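Local coordinates for uncharacterized protein (Bacteroides ovatus, PDB 4FS7) that is of unknown function but, as an extracellular leucine-rich repeat protein of the BspA type, probably binds other proteins, at residues V5-Y11 with V22-R26; D58-I62 with I78-E84. All coordinates share one frame; numbering follows the deposited sequence. Where two conformers were deposited one is given.

Contact 1 (V5-Y11 with V22-R26); sequences VIDEITY and VSGLR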
ATOM      1  N   VAL A   5       0.500 -31.828  31.400  1.00 17.79           N
ATOM      2  CA  VAL A   5       1.072 -30.563  31.869  1.00 19.33           C
ATOM      3  C   VAL A   5       2.380 -30.850  32.586  1.00 20.61           C
ATOM      4  O   VAL A   5       2.459 -31.811  33.363  1.00 23.68           O
ATOM      5  CB  VAL A   5       0.131 -29.846  32.868  1.00 22.57           C
ATOM      6  CG1 VAL A   5       0.667 -28.471  33.262  1.00 25.06           C
ATOM      7  CG2 VAL A   5      -1.314 -29.787  32.324  1.00 26.75           C
ATOM      8  N   ILE A   6       3.410 -30.055  32.303  1.00 18.83           N
ATOM      9  CA  ILE A   6       4.663 -30.062  33.071  1.00 18.09           C
ATOM     10  C   ILE A   6       4.965 -28.620  33.463  1.00 19.85           C
ATOM     11  O   ILE A   6       5.024 -27.761  32.578  1.00 19.29           O
ATOM     12  CB  ILE A   6       5.850 -30.647  32.291  1.00 18.90           C
ATOM     13  CG1 ILE A   6       5.544 -32.073  31.842  1.00 21.20           C
ATOM     14  CG2 ILE A   6       7.155 -30.551  33.094  1.00 22.92           C
ATOM     15  CD1 ILE A   6       5.431 -33.102  32.943  1.00 23.64           C
ATOM     16  N   ASP A   7       5.129 -28.353  34.759  1.00 20.86           N
ATOM     17  CA  ASP A   7       5.296 -27.000  35.269  1.00 23.55           C
ATOM     18  C   ASP A   7       4.163 -26.120  34.703  1.00 24.09           C
ATOM     19  O   ASP A   7       2.968 -26.454  34.879  1.00 24.83           O
ATOM     20  CB  ASP A   7       6.719 -26.488  34.995  1.00 25.10           C
ATOM     21  CG  ASP A   7       7.790 -27.363  35.661  1.00 27.40           C
ATOM     22  OD1 ASP A   7       7.591 -27.732  36.840  1.00 35.39           O
ATOM     23  OD2 ASP A   7       8.813 -27.718  35.028  1.00 27.04           O
ATOM     24  N   GLU A   8       4.504 -25.018  34.034  1.00 23.19           N
ATOM     25  CA  GLU A   8       3.490 -24.070  33.583  1.00 22.70           C
ATOM     26  C   GLU A   8       2.956 -24.353  32.177  1.00 20.64           C
ATOM     27  O   GLU A   8       2.117 -23.613  31.689  1.00 22.66           O
ATOM     28  CB  GLU A   8       4.042 -22.635  33.646  1.00 26.69           C
ATOM     29  CG  GLU A   8       4.473 -22.175  35.040  1.00 34.07           C
ATOM     30  CD  GLU A   8       3.313 -22.103  36.039  1.00 45.52           C
ATOM     31  OE1 GLU A   8       2.163 -21.796  35.634  1.00 48.92           O
ATOM     32  OE2 GLU A   8       3.561 -22.352  37.242  1.00 54.02           O
ATOM     33  N   ILE A   9       3.380 -25.438  31.540  1.00 19.45           N
ATOM     34  CA  ILE A   9       3.170 -25.625  30.093  1.00 18.47           C
ATOM     35  C   ILE A   9       2.374 -26.889  29.807  1.00 16.24           C
ATOM     36  O   ILE A   9       2.580 -27.928  30.469  1.00 17.56           O
ATOM     37  CB  ILE A   9       4.514 -25.684  29.355  1.00 16.91           C
ATOM     38  CG1 ILE A   9       5.290 -24.384  29.646  1.00 21.01           C
ATOM     39  CG2 ILE A   9       4.308 -25.860  27.816  1.00 18.13           C
ATOM     40  CD1 ILE A   9       6.720 -24.405  29.193  1.00 19.93           C
ATOM     41  N   THR A  10       1.458 -26.814  28.846  1.00 16.04           N
ATOM     42  CA  THR A  10       0.683 -27.962  28.419  1.00 15.82           C
ATOM     43  C   THR A  10       1.194 -28.507  27.081  1.00 16.70           C
ATOM     44  O   THR A  10       1.706 -27.748  26.251  1.00 15.26           O
ATOM     45  CB  THR A  10      -0.848 -27.697  28.357  1.00 17.75           C
ATOM     46  OG1 THR A  10      -1.169 -26.870  27.208  1.00 18.43           O
ATOM     47  CG2 THR A  10      -1.312 -27.039  29.630  1.00 20.30           C
ATOM     48  N   TYR A  11       1.027 -29.816  26.885  1.00 14.93           N
ATOM     49  CA  TYR A  11       1.582 -30.564  25.786  1.00 14.63           C
ATOM     50  C   TYR A  11       0.546 -31.466  25.179  1.00 15.40           C
ATOM     51  O   TYR A  11      -0.312 -32.031  25.900  1.00 18.03           O
ATOM     52  CB  TYR A  11       2.794 -31.407  26.234  1.00 14.37           C
ATOM     53  CG  TYR A  11       3.927 -30.571  26.794  1.00 13.16           C
ATOM     54  CD1 TYR A  11       4.895 -30.062  25.922  1.00 13.76           C
ATOM     55  CD2 TYR A  11       4.012 -30.221  28.133  1.00 14.61           C
ATOM     56  CE1 TYR A  11       5.911 -29.276  26.377  1.00 12.97           C
ATOM     57  CE2 TYR A  11       5.056 -29.465  28.604  1.00 14.29           C
ATOM     58  CZ  TYR A  11       5.988 -28.935  27.701  1.00 13.79           C
ATOM     59  OH  TYR A  11       7.003 -28.134  28.206  1.00 14.78           O
ATOM     60  N   VAL A  22       4.050 -28.172  22.163  1.00 12.98           N
ATOM     61  CA  VAL A  22       3.519 -27.252  23.160  1.00 13.17           C
ATOM     62  C   VAL A  22       2.126 -26.824  22.722  1.00 14.33           C
ATOM     63  O   VAL A  22       1.928 -26.361  21.606  1.00 15.31           O
ATOM     64  CB  VAL A  22       4.396 -25.991  23.250  1.00 13.80           C
ATOM     65  CG1 VAL A  22       3.766 -24.930  24.209  1.00 15.16           C
ATOM     66  CG2 VAL A  22       5.798 -26.371  23.727  1.00 14.78           C
ATOM     67  N   SER A  23       1.145 -27.036  23.584  1.00 15.03           N
ATOM     68  CA  SER A  23      -0.228 -26.718  23.255  1.00 15.99           C
ATOM     69  C   SER A  23      -0.786 -25.531  24.016  1.00 16.41           C
ATOM     70  O   SER A  23      -1.903 -25.093  23.709  1.00 22.12           O
ATOM     71  CB  SER A  23      -1.096 -27.944  23.395  1.00 18.80           C
ATOM     72  OG  SER A  23      -1.129 -28.342  24.740  1.00 20.93           O
ATOM     73  N   GLY A  24      -0.044 -24.958  24.939  1.00 16.96           N
ATOM     74  CA  GLY A  24      -0.548 -23.827  25.697  1.00 20.72           C
ATOM     75  C   GLY A  24       0.129 -23.692  27.037  1.00 17.76           C
ATOM     76  O   GLY A  24       1.137 -24.350  27.324  1.00 18.13           O
ATOM     77  N   LEU A  25      -0.452 -22.834  27.865  1.00 19.85           N
ATOM     78  CA  LEU A  25      -0.060 -22.629  29.241  1.00 20.95           C
ATOM     79  C   LEU A  25      -1.138 -23.137  30.178  1.00 22.90           C
ATOM     80  O   LEU A  25      -2.305 -23.158  29.843  1.00 24.22           O
ATOM     81  CB  LEU A  25       0.129 -21.148  29.550  1.00 24.46           C
ATOM     82  CG  LEU A  25       1.346 -20.492  28.931  1.00 26.26           C
ATOM     83  CD1 LEU A  25       1.343 -19.000  29.212  1.00 27.86           C
ATOM     84  CD2 LEU A  25       2.618 -21.148  29.467  1.00 26.95           C
ATOM     85  N   ARG A  26      -0.691 -23.553  31.353  1.00 25.48           N
ATOM     86  CA  ARG A  26      -1.561 -23.793  32.482  1.00 28.18           C
ATOM     87  C   ARG A  26      -2.457 -22.565  32.715  1.00 29.26           C
ATOM     88  O   ARG A  26      -1.981 -21.424  32.742  1.00 29.15           O
ATOM     89  CB  ARG A  26      -0.686 -24.093  33.703  1.00 30.52           C
ATOM     90  CG  ARG A  26      -1.403 -24.537  34.915  1.00 33.80           C
ATOM     91  CD  ARG A  26      -0.422 -25.114  35.906  1.00 37.58           C
ATOM     92  NE  ARG A  26       0.286 -24.064  36.645  1.00 41.43           N
ATOM     93  CZ  ARG A  26       0.268 -23.903  37.973  1.00 45.37           C
ATOM     94  NH1 ARG A  26      -0.415 -24.724  38.762  1.00 48.31           N
ATOM     95  NH2 ARG A  26       0.958 -22.906  38.526  1.00 47.04           N
TER
HETATM   96  O   HOH W   1      -3.441 -25.184  27.466  1.00 31.30           O

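Contact 2 (D58-I62 with I78-E84); sequences DVVSI and IPSTVRE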
ATOM      1  N   ASP A  58      10.533 -35.522  23.180  1.00 14.70           N
ATOM      2  CA  ASP A  58      11.209 -34.356  22.619  1.00 13.82           C
ATOM      3  C   ASP A  58      10.171 -33.313  22.240  1.00 12.85           C
ATOM      4  O   ASP A  58       9.181 -33.651  21.606  1.00 14.47           O
ATOM      5  CB  ASP A  58      11.983 -34.807  21.389  1.00 15.59           C
ATOM      6  CG  ASP A  58      13.121 -35.775  21.753  1.00 18.98           C
ATOM      7  OD1 ASP A  58      13.952 -35.445  22.641  1.00 20.21           O
ATOM      8  OD2 ASP A  58      13.143 -36.895  21.197  1.00 28.71           O
ATOM      9  N   VAL A  59      10.428 -32.071  22.634  1.00 12.21           N
ATOM     10  CA  VAL A  59       9.545 -30.950  22.354  1.00 12.16           C
ATOM     11  C   VAL A  59       9.982 -30.351  21.003  1.00 12.49           C
ATOM     12  O   VAL A  59      10.966 -29.615  20.946  1.00 13.39           O
ATOM     13  CB  VAL A  59       9.609 -29.945  23.505  1.00 12.25           C
ATOM     14  CG1 VAL A  59       8.630 -28.767  23.253  1.00 13.42           C
ATOM     15  CG2 VAL A  59       9.310 -30.602  24.886  1.00 13.65           C
ATOM     16  N   VAL A  60       9.244 -30.685  19.942  1.00 12.32           N
ATOM     17  CA  VAL A  60       9.676 -30.400  18.589  1.00 13.20           C
ATOM     18  C   VAL A  60       8.839 -29.380  17.834  1.00 12.97           C
ATOM     19  O   VAL A  60       9.197 -29.001  16.733  1.00 13.54           O
ATOM     20  CB  VAL A  60       9.814 -31.689  17.761  1.00 16.43           C
ATOM     21  CG1 VAL A  60      10.792 -32.638  18.455  1.00 20.93           C
ATOM     22  CG2 VAL A  60       8.467 -32.363  17.509  1.00 19.32           C
ATOM     23  N   SER A  61       7.754 -28.911  18.437  1.00 13.02           N
ATOM     24  CA  SER A  61       6.897 -27.954  17.759  1.00 12.25           C
ATOM     25  C   SER A  61       6.104 -27.169  18.790  1.00 12.05           C
ATOM     26  O   SER A  61       5.923 -27.582  19.944  1.00 12.94           O
ATOM     27  CB  SER A  61       5.980 -28.612  16.734  1.00 15.34           C
ATOM     28  OG  SER A  61       5.117 -29.519  17.338  1.00 17.97           O
ATOM     29  N   ILE A  62       5.585 -26.029  18.325  1.00 12.40           N
ATOM     30  CA  ILE A  62       4.583 -25.245  19.043  1.00 12.37           C
ATOM     31  C   ILE A  62       3.311 -25.353  18.229  1.00 12.87           C
ATOM     32  O   ILE A  62       3.314 -25.125  17.013  1.00 13.67           O
ATOM     33  CB  ILE A  62       5.028 -23.783  19.282  1.00 12.93           C
ATOM     34  CG1 ILE A  62       6.264 -23.774  20.202  1.00 15.38           C
ATOM     35  CG2 ILE A  62       3.879 -22.950  19.894  1.00 13.50           C
ATOM     36  CD1 ILE A  62       6.893 -22.470  20.318  1.00 18.29           C
ATOM     37  N   ILE A  78      12.279 -20.409  23.563  1.00 12.79           N
ATOM     38  CA  ILE A  78      12.014 -21.558  22.736  1.00 11.74           C
ATOM     39  C   ILE A  78      13.303 -22.358  22.532  1.00 11.94           C
ATOM     40  O   ILE A  78      14.289 -21.803  22.087  1.00 12.99           O
ATOM     41  CB  ILE A  78      11.423 -21.152  21.362  1.00 11.26           C
ATOM     42  CG1 ILE A  78      10.180 -20.274  21.515  1.00 13.15           C
ATOM     43  CG2 ILE A  78      11.107 -22.385  20.538  1.00 12.09           C
ATOM     44  CD1 ILE A  78       9.440 -19.879  20.195  1.00 14.92           C
ATOM     45  N   PRO A  79      13.312 -23.658  22.867  1.00 11.84           N
ATOM     46  CA  PRO A  79      14.534 -24.430  22.745  1.00 11.98           C
ATOM     47  C   PRO A  79      14.846 -24.781  21.285  1.00 11.25           C
ATOM     48  O   PRO A  79      13.977 -24.747  20.424  1.00 11.83           O
ATOM     49  CB  PRO A  79      14.211 -25.701  23.548  1.00 13.22           C
ATOM     50  CG  PRO A  79      12.741 -25.878  23.341  1.00 12.76           C
ATOM     51  CD  PRO A  79      12.195 -24.470  23.355  1.00 12.17           C
ATOM     52  N   SER A  80      16.086 -25.170  21.015  1.00 11.90           N
ATOM     53  CA  SER A  80      16.551 -25.420  19.660  1.00 12.40           C
ATOM     54  C   SER A  80      15.881 -26.585  18.984  1.00 12.54           C
ATOM     55  O   SER A  80      15.970 -26.755  17.765  1.00 14.06           O
ATOM     56  CB  SER A  80      18.049 -25.634  19.640  1.00 13.81           C
ATOM     57  OG  SER A  80      18.392 -26.860  20.272  1.00 14.37           O
ATOM     58  N   THR A  81      15.229 -27.413  19.797  1.00 12.48           N
ATOM     59  CA  THR A  81      14.550 -28.588  19.319  1.00 12.56           C
ATOM     60  C   THR A  81      13.230 -28.307  18.608  1.00 12.50           C
ATOM     61  O   THR A  81      12.729 -29.165  17.869  1.00 13.43           O
ATOM     62  CB  THR A  81      14.304 -29.580  20.475  1.00 14.17           C
ATOM     63  OG1 THR A  81      13.606 -28.908  21.531  1.00 13.92           O
ATOM     64  CG2 THR A  81      15.679 -30.069  21.016  1.00 16.55           C
ATOM     65  N   VAL A  82      12.688 -27.104  18.806  1.00 11.27           N
ATOM     66  CA  VAL A  82      11.464 -26.713  18.137  1.00 12.77           C
ATOM     67  C   VAL A  82      11.781 -26.355  16.704  1.00 12.91           C
ATOM     68  O   VAL A  82      12.521 -25.424  16.435  1.00 16.06           O
ATOM     69  CB  VAL A  82      10.763 -25.571  18.893  1.00 12.69           C
ATOM     70  CG1 VAL A  82       9.683 -24.893  18.034  1.00 13.97           C
ATOM     71  CG2 VAL A  82      10.148 -26.072  20.195  1.00 13.37           C
ATOM     72  N   ARG A  83      11.184 -27.102  15.784  1.00 12.07           N
ATOM     73  CA  ARG A  83      11.431 -26.946  14.347  1.00 14.61           C
ATOM     74  C   ARG A  83      10.232 -26.469  13.557  1.00 14.01           C
ATOM     75  O   ARG A  83      10.382 -26.159  12.362  1.00 14.71           O
ATOM     76  CB  ARG A  83      11.970 -28.217  13.722  1.00 18.39           C
ATOM     77  CG  ARG A  83      11.101 -29.364  13.771  1.00 24.49           C
ATOM     78  CD  ARG A  83      11.883 -30.592  13.258  1.00 34.69           C
ATOM     79  NE  ARG A  83      10.944 -31.691  13.061  1.00 46.11           N
ATOM     80  CZ  ARG A  83      10.865 -32.798  13.799  1.00 47.57           C
ATOM     81  NH1 ARG A  83      11.714 -33.045  14.796  1.00 46.44           N
ATOM     82  NH2 ARG A  83       9.923 -33.684  13.513  1.00 50.20           N
ATOM     83  N   GLU A  84       9.097 -26.308  14.222  1.00 13.17           N
ATOM     84  CA  GLU A  84       7.860 -25.878  13.574  0.50 14.09           C
ATOM     85  C   GLU A  84       7.044 -25.096  14.578  1.00 13.04           C
ATOM     86  O   GLU A  84       6.966 -25.467  15.737  1.00 13.35           O
ATOM     87  CB  GLU A  84       7.079 -27.107  13.132  0.50 16.89           C
ATOM     88  CG  GLU A  84       5.789 -26.843  12.399  0.50 22.17           C
ATOM     89  CD  GLU A  84       5.096 -28.145  12.006  0.50 25.63           C
ATOM     90  OE1 GLU A  84       5.812 -29.105  11.648  0.50 25.00           O
ATOM     91  OE2 GLU A  84       3.847 -28.190  12.054  0.50 30.86           O
TER
HETATM   92  O   HOH W   2       2.803 -26.785  14.709  1.00 27.31           O

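Contact 1 (V5-Y11 with V22-R26)
Arg26 and Glu8 bury more surface than any other pair here, and they meet through a salt bridge at the open end of the antiparallel hairpin of strands 9-13 and 19-25, where Glu8 lies in the type II' turn from Ile6 to Ile9. Arg26 grips the carboxylate side-on with two nitrogens. Its NE reaches Glu8 OE1 at 3.1 Å; the oxygen lies in the guanidinium plane, but the donor stands well above the carboxylate plane. Its NH2 meets Glu8 OE2 on the syn side at 3.0 Å. The two flat groups are turned 66° apart. Glu8 bends at chi2 (-64°), which folds its carboxylate back to the arginine. The backbones join beneath this pair, with Arg26 N 2.8 Å from Glu8 O.

Thr10 is the next anchor. Its backbone N bonds to Gly24 O, and its O takes Ser23 N at 2.8 Å. Thr10 and Gly24 form an antiparallel hydrogen-bonded pair. Ser23 is the extra residue, a classic beta bulge that shifts the register by one. With chi1 at 74°, Thr10 OG1 sits between its own N and carbonyl carbon and meets Ser23 OG at 2.9 Å. A water also bonds to OG1 and reaches Leu25 O weakly. A valine here would probably leave Ser23 OG and the water without their shared hydroxyl partner. Ser23 OG has a second partner in Asn12.

On the other sheet face, Ile9 CG2 packs on Val22 CG1 at 3.8 Å, and Val22 CG2 touches the Tyr11 ring obliquely. Val44 covers Ile9 and Leu25 there. The hairpin therefore splits its chemistry: an apolar face turned to the protein core, a hydroxyl pair at the bulge, and an ion pair at the exposed end whose strength solvent would probably moderate.

Contact 2 (D58-I62 with I78-E84)
Val60 lies over one face of the Arg83 guanidinium, with CB and CG1 each 3.8 Å from Arg83 NH1. The two side chains run side by side and point the same way. Arg83 takes chi1 at 63° and is extended from CG to NE, which carries its head group along the valine. The charge itself is paired outside the contact, in a salt bridge to Glu16. Below the side chains the backbones join: Arg83 N donates to Val60 O at 2.9 Å, nearly straight at 174°.

Thr81 holds the strand one residue earlier. Its hydroxyl OG1 donates to Val59 O at 2.8 Å, tilted only slightly from the carbonyl plane. Thr81 belongs to a type I turn from Pro79 to Val82, so this bond ties the turn to the strand through a side chain. A third link lies further on, where Ile62 N donates to Glu84 O at 3.0 Å. Between these bonds Ser61 N is buried and has no hydrogen-bond partner.

The apolar side is built from Ile62, Ile78 and Val82. Ile62 CD1 meets Ile78 CD1 end to end at 3.6 Å, the two side chains crossing at a slant. Val82 sits nearby, its CG1 4.2 Å from Ile62 CG1, and its CG2 touches Val59 O.

The loop that follows strand 73-77 thus runs its backbone alongside strand 55-62 and leads into strand 84-85, the parallel neighbour of that strand. This side-by-side parallel succession is consistent with the stacked coils of a leucine-rich repeat solenoid. Strand 19-25 also runs parallel to strand 55-62, with Val20 and Val22 against Val59. Pro102 packs on Ile78, and Asn100 bonds to its carbonyl, tying the loop to the chain that follows.

Contact 1 and contact 2 are successive steps along one mixed sheet near the N-terminal end of the chain. Their centres are about 14 Å apart. Contact 1 pairs the hairpin strands 9-13 and 19-25. Contact 2 sets the loop before strand 84-85 against strand 55-62. Strands 19-25 and 55-62 are parallel neighbours, so the two contacts meet directly. Val22 N lies 3.0 Å from Ser61 O, a probable hydrogen bond. Val59 of contact 2 packs against contact 1: its CG1 is 3.7 Å from Val22 CG2, and its CG2 is 3.9 Å from Tyr11 CE1. Together they join the N-terminal hairpin to the chain leading into the repeats.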